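Local coordinates for beta-galactosidase (Trichoderma reesei, PDB 3OG2), which probably hydrolyses terminal non-reducing beta-D-galactose residues in beta-D-galactosides, as a glycoside hydrolase of family 35, at residues G386-S391 and K426-A431; T397-K402 and F407-H412; A889-H894 and L904-D909; A915-L920 and K969-A974. One frame throughout, in Å; residues are numbered along the deposited sequence. Where two conformers were deposited one is given.

Contact 1: G386-S391 and K426-A431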
loop_
_atom_site.group_PDB
_atom_site.type_symbol
_atom_site.label_atom_id
_atom_site.label_comp_id
_atom_site.label_asym_id
_atom_site.label_seq_id
_atom_site.Cartn_x
_atom_site.Cartn_y
_atom_site.Cartn_z
ATOM N N GLY A 386 6.690 35.591 -13.195
ATOM C CA GLY A 386 6.538 37.010 -13.496
ATOM C C GLY A 386 5.710 37.225 -14.758
ATOM O O GLY A 386 5.739 38.349 -15.276
ATOM N N VAL A 387 4.988 36.195 -15.239
ATOM C CA VAL A 387 4.140 36.365 -16.414
ATOM C C VAL A 387 2.662 36.490 -16.055
ATOM O O VAL A 387 1.940 37.365 -16.530
ATOM C CB VAL A 387 4.305 35.175 -17.390
ATOM C CG1 VAL A 387 3.287 35.173 -18.514
ATOM C CG2 VAL A 387 5.692 35.188 -17.984
ATOM N N TYR A 388 2.193 35.613 -15.206
ATOM C CA TYR A 388 0.797 35.601 -14.736
ATOM C C TYR A 388 0.713 36.250 -13.370
ATOM O O TYR A 388 -0.377 36.272 -12.802
ATOM C CB TYR A 388 0.232 34.170 -14.705
ATOM C CG TYR A 388 0.111 33.590 -16.094
ATOM C CD1 TYR A 388 -1.005 33.932 -16.896
ATOM C CD2 TYR A 388 1.080 32.770 -16.657
ATOM C CE1 TYR A 388 -1.131 33.435 -18.175
ATOM C CE2 TYR A 388 0.968 32.251 -17.933
ATOM C CZ TYR A 388 -0.144 32.602 -18.679
ATOM O OH TYR A 388 -0.244 32.072 -19.935
ATOM N N SER A 389 1.818 36.767 -12.866
ATOM C CA SER A 389 1.825 37.610 -11.666
ATOM C C SER A 389 2.998 38.566 -11.788
ATOM O O SER A 389 3.991 38.225 -12.446
ATOM C CB SER A 389 1.940 36.712 -10.437
ATOM O OG SER A 389 2.137 37.443 -9.263
ATOM N N ASP A 390 2.891 39.710 -11.175
ATOM C CA ASP A 390 4.037 40.644 -11.171
ATOM C C ASP A 390 5.117 40.073 -10.280
ATOM O O ASP A 390 6.317 40.266 -10.454
ATOM C CB ASP A 390 3.528 41.995 -10.683
ATOM C CG ASP A 390 4.564 43.081 -10.702
ATOM O OD1 ASP A 390 5.309 43.238 -11.706
ATOM O OD2 ASP A 390 4.682 43.785 -9.694
ATOM N N SER A 391 4.710 39.337 -9.243
ATOM C CA SER A 391 5.570 38.632 -8.323
ATOM C C SER A 391 6.518 37.660 -8.994
ATOM O O SER A 391 6.006 36.820 -9.721
ATOM C CB SER A 391 4.721 37.712 -7.413
ATOM O OG SER A 391 4.059 38.445 -6.415
ATOM N N LYS A 426 -2.550 38.012 -12.861
ATOM C CA LYS A 426 -3.138 38.647 -14.038
ATOM C C LYS A 426 -3.454 37.490 -14.986
ATOM O O LYS A 426 -2.513 36.858 -15.515
ATOM C CB LYS A 426 -2.194 39.694 -14.660
ATOM C CG LYS A 426 -2.845 40.349 -15.853
ATOM C CD LYS A 426 -2.043 41.519 -16.418
ATOM C CE LYS A 426 -3.084 42.468 -17.020
ATOM N NZ LYS A 426 -4.503 42.063 -16.705
ATOM N N LEU A 427 -4.747 37.156 -15.162
ATOM C CA LEU A 427 -5.121 35.907 -15.831
ATOM C C LEU A 427 -5.984 36.221 -17.043
ATOM O O LEU A 427 -6.794 37.157 -17.004
ATOM C CB LEU A 427 -5.922 34.972 -14.900
ATOM C CG LEU A 427 -5.197 34.584 -13.612
ATOM C CD1 LEU A 427 -6.047 33.674 -12.741
ATOM C CD2 LEU A 427 -3.857 33.906 -13.867
ATOM N N PRO A 428 -5.823 35.441 -18.072
ATOM C CA PRO A 428 -6.697 35.580 -19.237
ATOM C C PRO A 428 -8.089 35.049 -18.935
ATOM O O PRO A 428 -8.247 33.988 -18.275
ATOM C CB PRO A 428 -5.980 34.746 -20.310
ATOM C CG PRO A 428 -5.264 33.689 -19.510
ATOM C CD PRO A 428 -4.794 34.386 -18.255
ATOM N N THR A 429 -9.099 35.777 -19.412
ATOM C CA THR A 429 -10.469 35.338 -19.273
ATOM C C THR A 429 -11.228 35.706 -20.562
ATOM O O THR A 429 -10.726 36.486 -21.355
ATOM C CB THR A 429 -11.261 35.946 -18.100
ATOM O OG1 THR A 429 -11.595 37.298 -18.418
ATOM C CG2 THR A 429 -10.447 36.004 -16.824
ATOM N N SER A 430 -12.417 35.137 -20.728
ATOM C CA SER A 430 -13.336 35.547 -21.795
ATOM C C SER A 430 -13.720 37.017 -21.721
ATOM O O SER A 430 -14.225 37.569 -22.703
ATOM C CB SER A 430 -14.632 34.743 -21.726
ATOM O OG SER A 430 -15.249 34.931 -20.428
ATOM N N ALA A 431 -13.478 37.691 -20.596
ATOM C CA ALA A 431 -13.722 39.121 -20.563
ATOM C C ALA A 431 -12.425 39.921 -20.712
ATOM O O ALA A 431 -12.465 41.126 -20.478
ATOM C CB ALA A 431 -14.476 39.439 -19.267
#

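Contact 2: T397-K402 and F407-H412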
loop_
_atom_site.group_PDB
_atom_site.type_symbol
_atom_site.label_atom_id
_atom_site.label_comp_id
_atom_site.label_asym_id
_atom_site.label_seq_id
_atom_site.Cartn_x
_atom_site.Cartn_y
_atom_site.Cartn_z
ATOM N N THR A 397 2.109 27.717 -13.599
ATOM C CA THR A 397 2.004 26.942 -14.832
ATOM C C THR A 397 0.591 27.002 -15.340
ATOM O O THR A 397 -0.311 26.601 -14.616
ATOM C CB THR A 397 2.395 25.470 -14.578
ATOM O OG1 THR A 397 3.710 25.423 -13.980
ATOM C CG2 THR A 397 2.421 24.712 -15.900
ATOM N N PRO A 398 0.377 27.508 -16.554
ATOM C CA PRO A 398 -0.957 27.581 -17.142
ATOM C C PRO A 398 -1.328 26.320 -17.893
ATOM O O PRO A 398 -0.485 25.721 -18.559
ATOM C CB PRO A 398 -0.828 28.768 -18.135
ATOM C CG PRO A 398 0.587 28.636 -18.598
ATOM C CD PRO A 398 1.394 28.138 -17.426
ATOM N N LEU A 399 -2.600 25.981 -17.834
ATOM C CA LEU A 399 -3.233 25.020 -18.729
ATOM C C LEU A 399 -4.334 25.831 -19.429
ATOM O O LEU A 399 -5.276 26.342 -18.812
ATOM C CB LEU A 399 -3.876 23.800 -18.047
ATOM C CG LEU A 399 -2.857 22.876 -17.368
ATOM C CD1 LEU A 399 -2.334 23.384 -16.051
ATOM C CD2 LEU A 399 -3.491 21.500 -17.149
ATOM N N LEU A 400 -4.181 25.977 -20.741
ATOM C CA LEU A 400 -4.967 26.947 -21.490
ATOM C C LEU A 400 -5.871 26.320 -22.531
ATOM O O LEU A 400 -5.501 25.343 -23.189
ATOM C CB LEU A 400 -4.035 27.923 -22.254
ATOM C CG LEU A 400 -3.069 28.749 -21.372
ATOM C CD1 LEU A 400 -2.132 29.550 -22.241
ATOM C CD2 LEU A 400 -3.838 29.648 -20.390
ATOM N N ALA A 401 -7.042 26.930 -22.708
ATOM C CA ALA A 401 -8.021 26.478 -23.694
ATOM C C ALA A 401 -8.722 27.669 -24.337
ATOM O O ALA A 401 -8.836 28.726 -23.676
ATOM C CB ALA A 401 -9.076 25.576 -23.034
ATOM N N LYS A 402 -9.184 27.547 -25.569
ATOM C CA LYS A 402 -9.849 28.674 -26.219
ATOM C C LYS A 402 -11.073 29.130 -25.435
ATOM O O LYS A 402 -11.243 30.341 -25.235
ATOM C CB LYS A 402 -10.317 28.366 -27.645
ATOM C CG LYS A 402 -11.292 29.420 -28.193
ATOM C CD LYS A 402 -11.122 29.707 -29.669
ATOM C CE LYS A 402 -12.408 29.929 -30.440
ATOM N NZ LYS A 402 -12.364 29.408 -31.837
ATOM N N PHE A 407 -6.653 26.805 -16.269
ATOM C CA PHE A 407 -6.237 26.423 -14.924
ATOM C C PHE A 407 -4.848 26.960 -14.689
ATOM O O PHE A 407 -4.024 26.979 -15.656
ATOM C CB PHE A 407 -6.225 24.878 -14.775
ATOM C CG PHE A 407 -7.578 24.252 -14.972
ATOM C CD1 PHE A 407 -8.110 24.066 -16.239
ATOM C CD2 PHE A 407 -8.355 23.881 -13.847
ATOM C CE1 PHE A 407 -9.380 23.536 -16.477
ATOM C CE2 PHE A 407 -9.612 23.312 -14.073
ATOM C CZ PHE A 407 -10.135 23.166 -15.345
ATOM N N PHE A 408 -4.511 27.403 -13.503
ATOM C CA PHE A 408 -3.184 27.973 -13.238
ATOM C C PHE A 408 -2.672 27.393 -11.941
ATOM O O PHE A 408 -3.292 27.594 -10.884
ATOM C CB PHE A 408 -3.246 29.504 -13.114
ATOM C CG PHE A 408 -3.846 30.117 -14.379
ATOM C CD1 PHE A 408 -5.214 30.247 -14.523
ATOM C CD2 PHE A 408 -2.963 30.476 -15.413
ATOM C CE1 PHE A 408 -5.725 30.738 -15.691
ATOM C CE2 PHE A 408 -3.500 30.986 -16.601
ATOM C CZ PHE A 408 -4.873 31.063 -16.729
ATOM N N VAL A 409 -1.583 26.642 -12.031
ATOM C CA VAL A 409 -1.034 26.034 -10.827
ATOM C C VAL A 409 0.051 26.954 -10.273
ATOM O O VAL A 409 1.063 27.237 -10.955
ATOM C CB VAL A 409 -0.473 24.621 -11.137
ATOM C CG1 VAL A 409 0.099 24.034 -9.825
ATOM C CG2 VAL A 409 -1.557 23.770 -11.764
ATOM N N VAL A 410 -0.146 27.412 -9.054
ATOM C CA VAL A 410 0.747 28.372 -8.415
ATOM C C VAL A 410 1.543 27.693 -7.317
ATOM O O VAL A 410 0.976 26.948 -6.504
ATOM C CB VAL A 410 -0.092 29.527 -7.810
ATOM C CG1 VAL A 410 0.831 30.581 -7.208
ATOM C CG2 VAL A 410 -1.075 30.126 -8.826
ATOM N N ARG A 411 2.869 27.907 -7.288
ATOM C CA ARG A 411 3.703 27.373 -6.220
ATOM C C ARG A 411 4.736 28.434 -5.867
ATOM O O ARG A 411 4.969 29.398 -6.615
ATOM C CB ARG A 411 4.391 26.060 -6.641
ATOM C CG ARG A 411 5.329 26.225 -7.827
ATOM C CD ARG A 411 6.195 24.986 -7.939
ATOM N NE ARG A 411 7.043 24.888 -9.108
ATOM C CZ ARG A 411 8.248 25.462 -9.152
ATOM N NH1 ARG A 411 8.739 26.189 -8.149
ATOM N NH2 ARG A 411 8.972 25.277 -10.268
ATOM N N HIS A 412 5.399 28.241 -4.730
ATOM C CA HIS A 412 6.566 29.091 -4.465
ATOM C C HIS A 412 7.662 28.808 -5.491
ATOM O O HIS A 412 7.899 27.669 -5.903
ATOM C CB HIS A 412 7.116 28.796 -3.065
ATOM C CG HIS A 412 6.188 29.232 -1.967
ATOM N ND1 HIS A 412 6.113 30.526 -1.527
ATOM C CD2 HIS A 412 5.293 28.536 -1.216
ATOM C CE1 HIS A 412 5.223 30.635 -0.551
ATOM N NE2 HIS A 412 4.714 29.423 -0.351
HETATM O O HOH W 1 3.465 25.669 -11.262
#

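Contact 3: A889-H894 and L904-D909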
loop_
_atom_site.group_PDB
_atom_site.type_symbol
_atom_site.label_atom_id
_atom_site.label_comp_id
_atom_site.label_asym_id
_atom_site.label_seq_id
_atom_site.Cartn_x
_atom_site.Cartn_y
_atom_site.Cartn_z
ATOM N N ALA A 889 -1.004 -19.252 23.465
ATOM C CA ALA A 889 -2.042 -18.961 24.474
ATOM C C ALA A 889 -3.355 -18.719 23.774
ATOM O O ALA A 889 -3.367 -18.199 22.646
ATOM C CB ALA A 889 -1.669 -17.776 25.351
ATOM N N LYS A 890 -4.456 -19.053 24.418
ATOM C CA LYS A 890 -5.754 -18.707 23.932
ATOM C C LYS A 890 -6.084 -17.272 24.360
ATOM O O LYS A 890 -5.895 -16.875 25.496
ATOM C CB LYS A 890 -6.797 -19.670 24.551
ATOM C CG LYS A 890 -8.188 -19.442 23.971
ATOM C CD LYS A 890 -9.188 -20.385 24.665
ATOM C CE LYS A 890 -9.389 -21.679 23.924
ATOM N NZ LYS A 890 -10.223 -22.630 24.744
ATOM N N LEU A 891 -6.590 -16.496 23.400
ATOM C CA LEU A 891 -6.985 -15.111 23.624
ATOM C C LEU A 891 -8.444 -14.989 23.248
ATOM O O LEU A 891 -8.759 -14.841 22.089
ATOM C CB LEU A 891 -6.114 -14.169 22.778
ATOM C CG LEU A 891 -6.534 -12.692 22.726
ATOM C CD1 LEU A 891 -6.538 -12.030 24.080
ATOM C CD2 LEU A 891 -5.624 -11.961 21.706
ATOM N N PRO A 892 -9.363 -15.046 24.201
ATOM C CA PRO A 892 -10.768 -14.801 23.894
ATOM C C PRO A 892 -10.983 -13.308 23.686
ATOM O O PRO A 892 -10.451 -12.519 24.453
ATOM C CB PRO A 892 -11.518 -15.274 25.141
ATOM C CG PRO A 892 -10.503 -15.979 25.943
ATOM C CD PRO A 892 -9.163 -15.353 25.623
ATOM N N LEU A 893 -11.757 -12.931 22.696
ATOM C CA LEU A 893 -12.124 -11.529 22.516
ATOM C C LEU A 893 -13.623 -11.429 22.431
ATOM O O LEU A 893 -14.259 -12.338 21.875
ATOM C CB LEU A 893 -11.571 -10.964 21.197
ATOM C CG LEU A 893 -10.060 -10.756 21.190
ATOM C CD1 LEU A 893 -9.614 -10.283 19.801
ATOM C CD2 LEU A 893 -9.624 -9.799 22.290
ATOM N N HIS A 894 -14.260 -10.419 22.990
ATOM C CA HIS A 894 -15.707 -10.227 22.955
ATOM C C HIS A 894 -15.902 -8.716 22.819
ATOM O O HIS A 894 -16.150 -8.008 23.780
ATOM C CB HIS A 894 -16.356 -10.823 24.231
ATOM C CG HIS A 894 -16.163 -12.337 24.213
ATOM N ND1 HIS A 894 -15.138 -12.996 24.906
ATOM C CD2 HIS A 894 -16.745 -13.314 23.475
ATOM C CE1 HIS A 894 -15.145 -14.271 24.653
ATOM N NE2 HIS A 894 -16.129 -14.491 23.797
ATOM N N LEU A 904 -6.747 -3.442 16.465
ATOM C CA LEU A 904 -5.942 -4.076 17.527
ATOM C C LEU A 904 -4.530 -4.326 17.064
ATOM O O LEU A 904 -4.308 -4.634 15.867
ATOM C CB LEU A 904 -6.560 -5.418 17.938
ATOM C CG LEU A 904 -7.905 -5.249 18.682
ATOM C CD1 LEU A 904 -8.444 -6.652 19.006
ATOM C CD2 LEU A 904 -7.769 -4.404 19.935
ATOM N N SER A 905 -3.559 -4.248 17.984
ATOM C CA SER A 905 -2.189 -4.525 17.601
ATOM C C SER A 905 -1.462 -5.103 18.789
ATOM O O SER A 905 -1.920 -4.937 19.931
ATOM C CB SER A 905 -1.438 -3.244 17.192
ATOM O OG SER A 905 -1.644 -2.275 18.207
ATOM N N PHE A 906 -0.409 -5.803 18.526
ATOM C CA PHE A 906 0.425 -6.439 19.543
ATOM C C PHE A 906 1.686 -5.618 19.720
ATOM O O PHE A 906 2.360 -5.376 18.741
ATOM C CB PHE A 906 0.786 -7.876 19.178
ATOM C CG PHE A 906 -0.432 -8.782 19.155
ATOM C CD1 PHE A 906 -1.254 -8.799 18.044
ATOM C CD2 PHE A 906 -0.710 -9.587 20.244
ATOM C CE1 PHE A 906 -2.392 -9.610 18.034
ATOM C CE2 PHE A 906 -1.856 -10.388 20.233
ATOM C CZ PHE A 906 -2.675 -10.401 19.127
ATOM N N VAL A 907 1.984 -5.211 20.969
ATOM C CA VAL A 907 3.111 -4.292 21.164
ATOM C C VAL A 907 4.190 -4.912 22.031
ATOM O O VAL A 907 3.865 -5.294 23.190
ATOM C CB VAL A 907 2.700 -2.956 21.815
ATOM C CG1 VAL A 907 3.873 -2.008 22.030
ATOM C CG2 VAL A 907 1.673 -2.291 20.898
ATOM N N PHE A 908 5.407 -4.994 21.546
ATOM C CA PHE A 908 6.547 -5.473 22.293
ATOM C C PHE A 908 7.219 -4.252 22.947
ATOM O O PHE A 908 7.429 -3.233 22.287
ATOM C CB PHE A 908 7.550 -6.092 21.297
ATOM C CG PHE A 908 7.149 -7.458 20.749
ATOM C CD1 PHE A 908 6.175 -7.596 19.762
ATOM C CD2 PHE A 908 7.714 -8.643 21.194
ATOM C CE1 PHE A 908 5.814 -8.856 19.259
ATOM C CE2 PHE A 908 7.402 -9.887 20.708
ATOM C CZ PHE A 908 6.452 -10.001 19.725
ATOM N N ASP A 909 7.591 -4.441 24.219
ATOM C CA ASP A 909 8.355 -3.413 24.937
ATOM C C ASP A 909 9.837 -3.548 24.613
ATOM O O ASP A 909 10.384 -4.646 24.749
ATOM C CB ASP A 909 8.098 -3.595 26.436
ATOM C CG ASP A 909 8.619 -2.604 27.425
ATOM O OD1 ASP A 909 9.274 -1.641 26.989
ATOM O OD2 ASP A 909 8.377 -2.760 28.643
#

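Contact 4: A915-L920 and K969-A974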
loop_
_atom_site.group_PDB
_atom_site.type_symbol
_atom_site.label_atom_id
_atom_site.label_comp_id
_atom_site.label_asym_id
_atom_site.label_seq_id
_atom_site.Cartn_x
_atom_site.Cartn_y
_atom_site.Cartn_z
ATOM N N ALA A 915 19.329 -8.495 26.510
ATOM C CA ALA A 915 19.892 -9.468 25.580
ATOM C C ALA A 915 19.046 -9.543 24.301
ATOM O O ALA A 915 17.813 -9.461 24.287
ATOM C CB ALA A 915 19.989 -10.826 26.233
ATOM N N PRO A 916 19.761 -9.697 23.196
ATOM C CA PRO A 916 19.117 -9.697 21.890
ATOM C C PRO A 916 18.302 -10.947 21.575
ATOM O O PRO A 916 18.707 -12.073 21.921
ATOM C CB PRO A 916 20.317 -9.598 20.926
ATOM C CG PRO A 916 21.436 -10.218 21.720
ATOM C CD PRO A 916 21.237 -9.842 23.157
ATOM N N TYR A 917 17.140 -10.741 20.927
ATOM C CA TYR A 917 16.345 -11.873 20.514
ATOM C C TYR A 917 15.547 -11.511 19.247
ATOM O O TYR A 917 15.380 -10.338 18.938
ATOM C CB TYR A 917 15.390 -12.346 21.612
ATOM C CG TYR A 917 14.269 -11.393 21.991
ATOM C CD1 TYR A 917 14.492 -10.349 22.897
ATOM C CD2 TYR A 917 13.009 -11.563 21.470
ATOM C CE1 TYR A 917 13.468 -9.491 23.244
ATOM C CE2 TYR A 917 11.979 -10.703 21.826
ATOM C CZ TYR A 917 12.201 -9.686 22.700
ATOM O OH TYR A 917 11.155 -8.860 23.043
ATOM N N ARG A 918 15.104 -12.617 18.644
ATOM C CA ARG A 918 14.208 -12.493 17.493
ATOM C C ARG A 918 12.912 -13.177 17.882
ATOM O O ARG A 918 12.968 -14.200 18.595
ATOM C CB ARG A 918 14.809 -13.140 16.227
ATOM C CG ARG A 918 16.177 -12.489 15.962
ATOM C CD ARG A 918 16.912 -13.154 14.822
ATOM N NE ARG A 918 16.345 -12.989 13.466
ATOM C CZ ARG A 918 16.692 -12.043 12.627
ATOM N NH1 ARG A 918 17.576 -11.106 13.001
ATOM N NH2 ARG A 918 16.135 -12.005 11.424
ATOM N N ALA A 919 11.782 -12.653 17.498
ATOM C CA ALA A 919 10.517 -13.311 17.825
ATOM C C ALA A 919 9.650 -13.330 16.567
ATOM O O ALA A 919 9.774 -12.475 15.654
ATOM C CB ALA A 919 9.771 -12.542 18.928
ATOM N N LEU A 920 8.801 -14.318 16.489
ATOM C CA LEU A 920 7.767 -14.425 15.467
ATOM C C LEU A 920 6.402 -14.383 16.183
ATOM O O LEU A 920 6.235 -15.052 17.196
ATOM C CB LEU A 920 7.878 -15.719 14.684
ATOM C CG LEU A 920 9.192 -15.930 13.950
ATOM C CD1 LEU A 920 9.271 -17.351 13.437
ATOM C CD2 LEU A 920 9.242 -14.954 12.759
ATOM N N LYS A 969 14.251 -12.746 27.073
ATOM C CA LYS A 969 12.819 -12.755 27.395
ATOM C C LYS A 969 12.184 -11.549 26.725
ATOM O O LYS A 969 12.863 -10.590 26.367
ATOM C CB LYS A 969 12.616 -12.720 28.913
ATOM C CG LYS A 969 13.037 -11.411 29.553
ATOM C CD LYS A 969 12.897 -11.510 31.067
ATOM C CE LYS A 969 13.835 -12.527 31.660
ATOM N NZ LYS A 969 15.278 -12.121 31.611
ATOM N N VAL A 970 10.888 -11.617 26.573
ATOM C CA VAL A 970 10.108 -10.488 26.095
ATOM C C VAL A 970 9.869 -9.555 27.278
ATOM O O VAL A 970 9.235 -9.979 28.250
ATOM C CB VAL A 970 8.782 -10.935 25.474
ATOM C CG1 VAL A 970 7.988 -9.699 25.002
ATOM C CG2 VAL A 970 9.016 -11.883 24.318
ATOM N N PRO A 971 10.374 -8.336 27.277
ATOM C CA PRO A 971 10.218 -7.470 28.484
ATOM C C PRO A 971 8.772 -7.087 28.745
ATOM O O PRO A 971 8.370 -6.866 29.903
ATOM C CB PRO A 971 11.064 -6.244 28.146
ATOM C CG PRO A 971 11.982 -6.703 27.059
ATOM C CD PRO A 971 11.147 -7.668 26.220
ATOM N N GLY A 972 7.948 -6.959 27.698
ATOM C CA GLY A 972 6.538 -6.614 27.906
ATOM C C GLY A 972 5.861 -6.899 26.576
ATOM O O GLY A 972 6.482 -6.772 25.509
ATOM N N LEU A 973 4.601 -7.324 26.663
ATOM C CA LEU A 973 3.844 -7.665 25.460
ATOM C C LEU A 973 2.387 -7.333 25.771
ATOM O O LEU A 973 1.858 -7.819 26.777
ATOM C CB LEU A 973 4.028 -9.136 25.130
ATOM C CG LEU A 973 3.277 -9.622 23.886
ATOM C CD1 LEU A 973 3.834 -8.928 22.653
ATOM C CD2 LEU A 973 3.392 -11.139 23.812
ATOM N N ALA A 974 1.758 -6.454 24.986
ATOM C CA ALA A 974 0.446 -5.995 25.319
ATOM C C ALA A 974 -0.390 -5.891 24.057
ATOM O O ALA A 974 0.128 -5.669 22.973
ATOM C CB ALA A 974 0.553 -4.638 26.017
HETATM O O HOH W 2 15.937 -10.212 26.396
#

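Contact 1: G386-S391 and K426-A431
With CG of Tyr388 anti to its own carbonyl carbon (chi1 -66°), and hence beside the backbone N, the phenol ring is laid along the start of 426-431; Leu427, set the same way (chi1 -58°), sends CD2 back to meet it. That methyl stops 4.2 Å from CD1 of Tyr388. Further along, CD of Pro428 comes to the ring's edge, near its plane, 3.8 Å from CE1 of Tyr388, the two side chains crossing at about a right angle. The carbonyl O of Lys426 lies at the same edge, 3.6 Å from CD1 of Tyr388. On one face, CG1 of Val387 sits over the rim. A single backbone bond ties the segments: Lys426 N donates to Tyr388 O at 2.8 Å and nearly straight (167°), arriving well above the carbonyl plane. In this domain 2 of the family 35 enzyme, a loop between strands 379-380 and 394-400 is thus laid against strand 421-427 by one short, nearly straight amide bond and a tyrosine whose apolar edge, rather than its hydroxyl, makes the side-chain contact.

Contact 2: T397-K402 and F407-H412
Val409 O is gripped by two donors: the amide N of Thr397 at 2.9 Å, and a water that also bonds to Thr397 OG1, 2.7 Å from the water oxygen. Thr397 and Val409 form one antiparallel hydrogen-bonded pair, closed by Val409 N to Thr397 O; Leu399 and Phe407 form the next, with Leu399 N reaching Phe407 O at 2.8 Å and 169°. Between them, Pro398 and Phe408 make a non-hydrogen-bonded pair, where a proline costs the hairpin no bond to this neighbour. With CG beside its backbone N (chi1 -57°), Phe408 turns its ring back over strand 394-400: CE2 of Phe408 lies 3.8 Å from CB of Pro398 and 4.0 Å from CD2 of Leu400, whose side chain crosses it at about a right angle. Cutting Phe408 back to alanine is likely to open a gap between Pro398 CB and Leu400 CD2, which rest on this ring. On the other face Leu399 CB meets Phe407 CB at 4.2 Å, and Thr397 and Val409 face Ala313 of helix 301-313. Four amide bonds fix the register of this beta hairpin, and side chains on both faces, mostly apolar, join it to its surroundings; the Thr397 hydroxyl adds a water bridge.

Contact 3: A889-H894 and L904-D909
Leu893 and Leu904 reach for each other tip to tip: both keep CG beside the backbone N with the chain then extended, and their CD1 methyls meet at 3.9 Å. The second pairing, Leu891 with Phe906, is turned differently. Here CD2 of Leu891 approaches the far end of the ring, 4.2 Å from CZ of Phe906, on an oblique line. The CB atoms of Leu891, Leu893 and Leu904 all point across to the other segment; that of Phe906 does not, and it is the length of the ring that carries CZ over to the leucine. The backbones stand well apart, with CA of Leu893 10.9 Å from CA of Leu904 and CA of Leu891 12.1 Å from CA of Phe906, so the strands meet through side chains alone. All four residues are buried, and the surface they share is small, about 104 Å², which suits methyl and ring ends touching in a hydrophobic core between two sheets. This is the face-to-face packing of a beta sandwich, in an all-beta domain of the enzyme. Strand 883-894 lies between strands 663-666 and 953-962 in its own sheet, with Leu891 and Leu893 also against Pro655. Strand 900-908 belongs to the facing sheet, paired with strands 940-943 and 973-977, and Phe906 extends from it to Ile956 of strand 953-962 and to Leu921 and Val923 of strand 917-923.

Contact 4: A915-L920 and K969-A974
Tyr917 fills the tight part of this contact, its ring lying with one face under the carbonyl carbon of Lys969 and its hydroxyl end pushed among Val970 and Pro971. Lys969 O is 3.4 Å from CE1 of Tyr917; OH of Tyr917 is 3.4 Å from CD of Pro971 and 3.6 Å from CA of Val970. The methyl CG2 of Val970 approaches obliquely, 4.0 Å from CE2 of Tyr917, the side chains crossing at about a right angle. Placing CG between the backbone N and the carbonyl carbon (chi1 67°) lets the ring stand out toward 969-974. Strand 917-923 belongs to one sheet of a beta sandwich, and the loop leading into strand 973-977 of the facing sheet passes over this ring, with Phe908 of strand 900-908 packed beside both Tyr917 and Val970. With a serine in place of Tyr917, a gap would probably open under that loop, leaving Pro971 and the Lys969 carbonyl without the ring, though Val970 keeps Phe908. The other side is looser: a water bridges the segments, donating to Ala915 O at 2.9 Å and accepting from Lys969 N at 3.1 Å, while exposed Lys969 directs its CB away from 915-920.

After the N-terminal TIM barrel the chain enters domain 2, where contact 1 closes a loop of 34 residues; contact 2, a beta hairpin, is nested inside it. The two touch, as Tyr388 and Pro428 of contact 1 pack on Phe408 of contact 2, tying loop 386-391 and strand 421-427 to the hairpin 394-412. The later pair lies on the opposite side of the chain's centre, contact 3 about 60 Å from contact 1 between centres. Contact 3 closes a short excursion between facing sheets; contact 4, in series, closes a loop of 48 residues and ties strand 917-923 to the loop leading into strand 973-977. They join through neighbouring strands 900-908 and 973-977, where Val907 N probably bonds to Ala974 O.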